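Local coordinates for endoglucanase (PDB 2C4X), which is probably a cellulase of the cellulosome, represented here by its C-terminal PKD domain and CBM44, a module that binds beta-glucan chains and xyloglucan, at residues A[151-156]-A[228-233]. The protein carries 1 engineered substitution. Sequence-based numbering, arbitrary orientation.
Sequences ELKLDG and PQQMGI
The side-chain amide of Gln230 is covered on one face by Lys153, whose CD lies 3.7 Å from Gln230 CD, and is bonded by the carboxylate of Asp155. Gln230 NE2 donates to Asp155 OD1 (2.9 Å), reaching it on the syn side in a bond tilted about 18° from the amide plane, with the two flat groups almost perpendicular (85°). Gln230 is fully extended, CG anti to the backbone N (chi1 -176°), which carries the amide across to the neighbouring strand. Its OE1 accepts from a water, which in turn accepts from Lys153 NZ (2.7 Å), and also bonds Tyr184 OH, so the amide's rotation is fixed from both ends.

Beneath this polar layer the antiparallel backbones are joined by four hydrogen bonds, in reciprocal pairs between Leu152 and Ile233 and between Leu154 and Met231; the shortest is Leu154 N to Met231 O at 2.7 Å. At the non-hydrogen-bonded pair between them, Lys153 CA comes within 4.0 Å of Gly232 CA.

The opposite face is apolar: Leu152, Ile233, Leu154 and Met231 (modelled as selenomethionine) project from it, and Leu154 CD1 lies 4.5 Å from Met231 CE. Leu152 and Ile233 pack on Trp140, and Ile233 and Met231 on Phe168, residues of the second sheet, so this side forms part of the core of the CBM44 beta-sandwich. Both strands are inner strands of their five-stranded sheet, strand 114-117 flanking 148-155 and strand 178-187 flanking 229-238.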
loop_
_atom_site.group_PDB
_atom_site.type_symbol
_atom_site.label_atom_id
_atom_site.label_comp_id
_atom_site.label_asym_id
_atom_site.label_seq_id
_atom_site.Cartn_x
_atom_site.Cartn_y
_atom_site.Cartn_z
ATOM N N GLU A 151 -16.498 2.642 16.261
ATOM C CA GLU A 151 -15.296 3.292 15.718
ATOM C C GLU A 151 -14.023 2.743 16.335
ATOM O O GLU A 151 -13.992 2.417 17.517
ATOM C CB GLU A 151 -15.309 4.816 15.946
ATOM C CG GLU A 151 -16.438 5.557 15.289
ATOM C CD GLU A 151 -17.722 5.523 16.118
ATOM O OE1 GLU A 151 -17.653 5.548 17.366
ATOM O OE2 GLU A 151 -18.803 5.469 15.517
ATOM N N LEU A 152 -12.981 2.654 15.514
ATOM C CA LEU A 152 -11.615 2.482 15.975
ATOM C C LEU A 152 -10.904 3.754 15.524
ATOM O O LEU A 152 -10.769 3.990 14.321
ATOM C CB LEU A 152 -10.979 1.235 15.335
ATOM C CG LEU A 152 -9.510 0.970 15.672
ATOM C CD1 LEU A 152 -9.317 0.820 17.174
ATOM C CD2 LEU A 152 -8.976 -0.245 14.915
ATOM N N LYS A 153 -10.444 4.564 16.474
ATOM C CA LYS A 153 -10.112 5.957 16.172
ATOM C C LYS A 153 -8.846 6.474 16.864
ATOM O O LYS A 153 -8.445 5.983 17.922
ATOM C CB LYS A 153 -11.310 6.864 16.511
ATOM C CG LYS A 153 -11.537 7.059 18.023
ATOM C CD LYS A 153 -12.803 7.820 18.308
ATOM C CE LYS A 153 -12.992 8.022 19.807
ATOM N NZ LYS A 153 -14.283 8.743 20.064
ATOM N N LEU A 154 -8.232 7.464 16.230
ATOM C CA LEU A 154 -7.098 8.176 16.770
ATOM C C LEU A 154 -7.467 9.661 16.831
ATOM O O LEU A 154 -7.728 10.277 15.791
ATOM C CB LEU A 154 -5.892 8.002 15.838
ATOM C CG LEU A 154 -4.419 8.030 16.278
ATOM C CD1 LEU A 154 -3.616 8.827 15.255
ATOM C CD2 LEU A 154 -4.128 8.528 17.698
ATOM N N ASP A 155 -7.518 10.225 18.036
ATOM C CA ASP A 155 -7.545 11.675 18.192
ATOM C C ASP A 155 -6.096 12.077 18.435
ATOM O O ASP A 155 -5.481 11.668 19.400
ATOM C CB ASP A 155 -8.430 12.118 19.362
ATOM C CG ASP A 155 -9.904 11.862 19.121
ATOM O OD1 ASP A 155 -10.533 12.576 18.290
ATOM O OD2 ASP A 155 -10.442 10.949 19.795
ATOM N N GLY A 156 -5.563 12.939 17.603
ATOM C CA GLY A 156 -6.371 13.842 16.867
ATOM C C GLY A 156 -5.845 15.189 17.278
ATOM O O GLY A 156 -6.538 15.959 17.962
ATOM N N PRO A 228 -7.375 20.246 14.470
ATOM C CA PRO A 228 -7.146 18.889 14.955
ATOM C C PRO A 228 -7.961 17.889 14.128
ATOM O O PRO A 228 -8.989 18.261 13.539
ATOM C CB PRO A 228 -7.612 18.940 16.415
ATOM C CG PRO A 228 -8.462 20.155 16.525
ATOM C CD PRO A 228 -7.915 21.125 15.525
ATOM N N GLN A 229 -7.481 16.648 14.055
ATOM C CA GLN A 229 -8.083 15.628 13.196
ATOM C C GLN A 229 -8.343 14.340 13.954
ATOM O O GLN A 229 -7.510 13.903 14.763
ATOM C CB GLN A 229 -7.152 15.316 12.020
ATOM C CG GLN A 229 -6.757 16.512 11.183
ATOM C CD GLN A 229 -5.582 16.226 10.256
ATOM O OE1 GLN A 229 -4.874 15.227 10.414
ATOM N NE2 GLN A 229 -5.357 17.113 9.299
ATOM N N GLN A 230 -9.499 13.731 13.705
ATOM C CA GLN A 230 -9.732 12.357 14.129
ATOM C C GLN A 230 -9.664 11.458 12.903
ATOM O O GLN A 230 -10.379 11.687 11.927
ATOM C CB GLN A 230 -11.083 12.214 14.826
ATOM C CG GLN A 230 -11.345 10.816 15.369
ATOM C CD GLN A 230 -12.687 10.712 16.051
ATOM O OE1 GLN A 230 -13.533 9.911 15.651
ATOM N NE2 GLN A 230 -12.898 11.531 17.084
HETATM N N MSE A 231 -8.789 10.455 12.946
HETATM C CA MSE A 231 -8.715 9.446 11.894
HETATM C C MSE A 231 -9.184 8.105 12.456
HETATM O O MSE A 231 -8.902 7.774 13.605
HETATM C CB MSE A 231 -7.280 9.342 11.377
HETATM C CG MSE A 231 -7.048 8.360 10.229
HETATM SE SE MSE A 231 -5.116 8.247 9.738
HETATM C CE MSE A 231 -4.510 7.145 11.185
ATOM N N GLY A 232 -9.906 7.328 11.665
ATOM C CA GLY A 232 -10.272 6.000 12.134
ATOM C C GLY A 232 -10.985 5.135 11.125
ATOM O O GLY A 232 -10.980 5.411 9.930
ATOM N N ILE A 233 -11.575 4.060 11.626
ATOM C CA ILE A 233 -12.437 3.216 10.835
ATOM C C ILE A 233 -13.774 3.113 11.555
ATOM O O ILE A 233 -13.822 2.878 12.770
ATOM C CB ILE A 233 -11.813 1.818 10.594
ATOM C CG1 ILE A 233 -10.466 1.959 9.882
ATOM C CG2 ILE A 233 -12.767 0.933 9.777
ATOM C CD1 ILE A 233 -9.553 0.796 10.101
HETATM O O HOH W 1 -15.414 9.847 17.815
#